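Local coordinates for neural-cadherin (Drosophila melanogaster, PDB 3UBF), which mediates calcium-dependent, preferentially homophilic cell-cell adhesion through extracellular cadherin domains, three of which make up this fragment, at residues Glu222-Glu225 / Asn226-Lys229; Leu280-Pro283 / His284-Leu288. All coordinates share one frame; numbering follows the deposited sequence.

Interaction 1 (Glu222-Glu225 / Asn226-Lys229); sequences EIPE and NQKK. With ZN (zinc ion), chain O.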
loop_
_atom_site.group_PDB
_atom_site.type_symbol
_atom_site.label_atom_id
_atom_site.label_comp_id
_atom_site.label_asym_id
_atom_site.label_seq_id
_atom_site.Cartn_x
_atom_site.Cartn_y
_atom_site.Cartn_z
ATOM N N GLU A 222 18.777 -1.079 16.121
ATOM C CA GLU A 222 20.212 -1.096 15.946
ATOM C C GLU A 222 20.778 0.194 16.516
ATOM O O GLU A 222 20.486 1.274 16.025
ATOM C CB GLU A 222 20.579 -1.236 14.466
ATOM C CG GLU A 222 22.065 -0.982 14.191
ATOM C CD GLU A 222 22.519 -1.460 12.821
ATOM O OE1 GLU A 222 22.442 -2.687 12.554
ATOM O OE2 GLU A 222 22.973 -0.607 12.020
ATOM N N ILE A 223 21.594 0.079 17.555
ATOM C CA ILE A 223 22.097 1.254 18.242
ATOM C C ILE A 223 23.613 1.266 18.388
ATOM O O ILE A 223 24.227 0.220 18.610
ATOM C CB ILE A 223 21.400 1.460 19.601
ATOM C CG1 ILE A 223 21.570 0.231 20.509
ATOM C CG2 ILE A 223 19.911 1.811 19.365
ATOM C CD1 ILE A 223 21.300 0.493 21.966
ATOM N N PRO A 224 24.224 2.454 18.225
ATOM C CA PRO A 224 25.652 2.558 18.443
ATOM C C PRO A 224 26.011 2.354 19.908
ATOM O O PRO A 224 25.187 2.559 20.806
ATOM C CB PRO A 224 25.988 3.989 18.003
ATOM C CG PRO A 224 24.715 4.707 17.975
ATOM C CD PRO A 224 23.664 3.695 17.660
ATOM N N GLU A 225 27.251 1.935 20.108
ATOM C CA GLU A 225 27.853 1.717 21.404
ATOM C C GLU A 225 27.723 2.930 22.317
ATOM O O GLU A 225 27.620 2.782 23.539
ATOM C CB GLU A 225 29.330 1.398 21.174
ATOM C CG GLU A 225 30.112 0.964 22.381
ATOM C CD GLU A 225 31.591 1.029 22.124
ATOM O OE1 GLU A 225 31.988 1.792 21.222
ATOM O OE2 GLU A 225 32.368 0.328 22.810
ATOM N N ASN A 226 27.742 4.122 21.723
ATOM C CA ASN A 226 27.752 5.362 22.494
ATOM C C ASN A 226 26.374 5.993 22.701
ATOM O O ASN A 226 26.281 7.167 23.077
ATOM C CB ASN A 226 28.746 6.369 21.889
ATOM C CG ASN A 226 28.207 7.085 20.640
ATOM O OD1 ASN A 226 27.359 6.567 19.902
ATOM N ND2 ASN A 226 28.711 8.290 20.405
ATOM N N GLN A 227 25.312 5.222 22.443
ATOM C CA GLN A 227 23.942 5.643 22.742
ATOM C C GLN A 227 23.891 6.222 24.164
ATOM O O GLN A 227 24.424 5.612 25.099
ATOM C CB GLN A 227 22.985 4.455 22.600
ATOM C CG GLN A 227 21.497 4.781 22.696
ATOM C CD GLN A 227 20.915 5.384 21.423
ATOM O OE1 GLN A 227 21.343 5.069 20.304
ATOM N NE2 GLN A 227 19.914 6.252 21.591
ATOM N N LYS A 228 23.291 7.405 24.318
ATOM C CA LYS A 228 23.289 8.091 25.613
ATOM C C LYS A 228 22.366 7.369 26.598
ATOM O O LYS A 228 21.271 6.943 26.232
ATOM C CB LYS A 228 22.902 9.568 25.469
ATOM N N LYS A 229 22.839 7.202 27.834
ATOM C CA LYS A 229 22.052 6.581 28.899
ATOM C C LYS A 229 20.679 7.256 29.007
ATOM O O LYS A 229 20.566 8.490 28.969
ATOM C CB LYS A 229 22.801 6.646 30.242
ATOM C CG LYS A 229 22.158 5.832 31.373
ATOM C CD LYS A 229 22.763 6.163 32.738
ATOM C CE LYS A 229 21.763 5.877 33.871
ATOM N NZ LYS A 229 22.240 6.289 35.232
HETATM ZN ZN ZN O . 34.089 0.916 21.113
HETATM O O HOH W 1 26.320 3.512 26.078
HETATM O O HOH W 2 34.158 1.358 23.406
#
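Pro-224 and Gln-227 close a type I beta turn, which ends the edge strand 219-224 of the third cadherin domain in this fragment and turns the chain into the loop before strand 232-239. The backbone N of Gln-227 donates to Pro-224 O at 3.1 Å; the N-H points well at its acceptor (161°) but comes from above the carbonyl plane. Glu-225 and Asn-226 hold the turn's two middle positions. Proline is tolerated before them because Ile-223 and Glu-225 make the backbone bonds to strand 300-310. A water adds a second tie, donating to the carbonyl oxygens of Glu-225 and Gln-227.

The Gln-227 chain leaves with CG opposite the backbone N and then bends at chi2 (78°), which carries the amide back to the strand. OE1 lies 3.7 Å from Ile-223 CB, while NE2 is hydrogen-bonded to Ser-231 OG. Asn-226 OD1 rests 3.5 Å from Pro-224 CB, a van der Waals contact.

Glu-225 extends from the turn to a zinc ion that Glu-278 and Asp-311 also bind. The Pro-Glu-Asn run matches a cadherin calcium-binding motif, and zinc probably occupies a native calcium position. OE2 also accepts from Phe-277 N, which fixes how the carboxylate is turned. Both Glu-225 oxygens grip the metal, OE1 at 2.3 Å and OE2 at 2.5 Å from zinc. A water is a further ligand, 2.3 Å from the zinc.

Interaction 2 (Leu280-Pro283 / His284-Leu288); sequences LRQP and HVYSL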
loop_
_atom_site.group_PDB
_atom_site.type_symbol
_atom_site.label_atom_id
_atom_site.label_comp_id
_atom_site.label_asym_id
_atom_site.label_seq_id
_atom_site.Cartn_x
_atom_site.Cartn_y
_atom_site.Cartn_z
ATOM N N LEU A 280 33.298 -8.038 25.945
ATOM C CA LEU A 280 32.613 -9.273 25.540
ATOM C C LEU A 280 31.731 -9.922 26.623
ATOM O O LEU A 280 31.144 -10.985 26.397
ATOM C CB LEU A 280 33.601 -10.282 24.932
ATOM C CG LEU A 280 34.209 -9.958 23.555
ATOM C CD1 LEU A 280 34.579 -11.248 22.845
ATOM C CD2 LEU A 280 33.278 -9.127 22.659
ATOM N N ARG A 281 31.640 -9.280 27.789
ATOM C CA ARG A 281 30.641 -9.655 28.787
ATOM C C ARG A 281 29.256 -9.274 28.290
ATOM O O ARG A 281 28.295 -10.003 28.531
ATOM C CB ARG A 281 30.915 -8.995 30.139
ATOM N N GLN A 282 29.154 -8.131 27.606
ATOM C CA GLN A 282 27.894 -7.694 27.002
ATOM C C GLN A 282 27.740 -8.304 25.614
ATOM O O GLN A 282 28.686 -8.309 24.830
ATOM C CB GLN A 282 27.847 -6.181 26.850
ATOM C CG GLN A 282 28.029 -5.375 28.105
ATOM C CD GLN A 282 28.577 -3.989 27.791
ATOM O OE1 GLN A 282 28.099 -3.308 26.879
ATOM N NE2 GLN A 282 29.602 -3.575 28.532
ATOM N N PRO A 283 26.535 -8.796 25.288
ATOM C CA PRO A 283 26.357 -9.330 23.946
ATOM C C PRO A 283 26.241 -8.196 22.940
ATOM O O PRO A 283 26.016 -7.050 23.325
ATOM C CB PRO A 283 25.041 -10.112 24.051
ATOM C CG PRO A 283 24.288 -9.462 25.141
ATOM C CD PRO A 283 25.274 -8.777 26.056
ATOM N N HIS A 284 26.417 -8.511 21.665
ATOM C CA HIS A 284 26.247 -7.518 20.618
ATOM C C HIS A 284 24.821 -7.500 20.126
ATOM O O HIS A 284 24.366 -6.493 19.594
ATOM C CB HIS A 284 27.192 -7.779 19.454
ATOM C CG HIS A 284 28.630 -7.543 19.790
ATOM N ND1 HIS A 284 29.668 -8.007 19.007
ATOM C CD2 HIS A 284 29.199 -6.909 20.840
ATOM C CE1 HIS A 284 30.812 -7.654 19.558
ATOM N NE2 HIS A 284 30.555 -6.988 20.670
ATOM N N VAL A 285 24.129 -8.622 20.303
ATOM C CA VAL A 285 22.723 -8.758 19.941
ATOM C C VAL A 285 21.956 -9.168 21.197
ATOM O O VAL A 285 22.215 -10.242 21.759
ATOM C CB VAL A 285 22.513 -9.824 18.816
ATOM C CG1 VAL A 285 21.028 -10.036 18.542
ATOM C CG2 VAL A 285 23.254 -9.430 17.531
ATOM N N TYR A 286 21.046 -8.304 21.646
ATOM C CA TYR A 286 20.192 -8.587 22.802
ATOM C C TYR A 286 18.817 -9.083 22.345
ATOM O O TYR A 286 18.190 -8.476 21.470
ATOM C CB TYR A 286 19.977 -7.328 23.640
ATOM C CG TYR A 286 21.209 -6.743 24.282
ATOM C CD1 TYR A 286 22.054 -5.889 23.572
ATOM C CD2 TYR A 286 21.515 -7.007 25.617
ATOM C CE1 TYR A 286 23.171 -5.333 24.168
ATOM C CE2 TYR A 286 22.632 -6.451 26.225
ATOM C CZ TYR A 286 23.460 -5.618 25.490
ATOM O OH TYR A 286 24.579 -5.065 26.080
ATOM N N SER A 287 18.353 -10.173 22.944
ATOM C CA SER A 287 17.018 -10.682 22.684
ATOM C C SER A 287 16.127 -10.368 23.860
ATOM O O SER A 287 16.375 -10.802 24.981
ATOM C CB SER A 287 17.039 -12.190 22.460
ATOM O OG SER A 287 17.691 -12.491 21.247
ATOM N N LEU A 288 15.080 -9.611 23.600
ATOM C CA LEU A 288 14.198 -9.165 24.653
ATOM C C LEU A 288 12.777 -9.532 24.285
ATOM O O LEU A 288 12.450 -9.691 23.103
ATOM C CB LEU A 288 14.322 -7.650 24.835
ATOM C CG LEU A 288 15.745 -7.085 25.000
ATOM C CD1 LEU A 288 15.784 -5.603 24.657
ATOM C CD2 LEU A 288 16.286 -7.326 26.415
#
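The start of strand 285-294, an inner strand of the mixed sheet in the third cadherin domain of this fragment, is where the loop residue Pro-283 packs on Tyr-286. Pro-283 presents its CG-CD edge to one face of the phenol ring in a CH-pi contact: Pro-283 CG is 3.8 Å from the centroid of the Tyr-286 ring, 21° off its normal and displaced toward the rim. Pro-283 CD adds to this at 3.5 Å from Tyr-286 CE2. Tyr-286 CG stands opposite the carbonyl carbon (chi1 -64°), which swings the ring back along the chain to the proline, and Phe-260 meets the same ring edge-to-face.

The hydroxyl reaches the residue before the proline, with Tyr-286 OH 3.5 Å from Gln-282 CB. The glutamine amide is held by other loop residues, OE1 accepting from Asp-276 N and NE2 bonding to Asp-279. The His-284 imidazole lies near Leu-280, whose CD2 is 4.0 Å from His-284 NE2, and it stacks with the Phe-277 ring. Were Tyr-286 replaced by an alanine, Pro-283 CG would probably lose the aromatic face it rests on, and Phe-260 its edge-to-face partner.

No hydrogen bond joins the two segments, so their mutual fit rests on dispersion and the attraction of polarised proline C-H groups for the ring, while the polar ends of Gln-282 and His-284 are hydrogen-bonded to residues 276-279.

Overall arrangement
Interactions 1 and 2 lie in one cadherin domain, at the end where its chain terminates, with centres 13 Å apart and nearest atoms about 7 Å apart. They do not touch, but both reach the same mixed sheet: residues 222-225 run along edge strand 219-224, residues 284-288 begin strand 285-294, and strand 300-310 lies between them. The loop at 275-279, whose Leu-Asp-Phe-Glu run matches another cadherin calcium-binding motif, bridges the gap. Leu-275 touches Ile-223 of interaction 1 and both Gln-282 and Tyr-286 of interaction 2, while Phe-277 is hydrogen-bonded to Glu-225 through its N and to His-284 through its O. The Gln-282 side chain comes within about 6 Å of a different bound zinc ion.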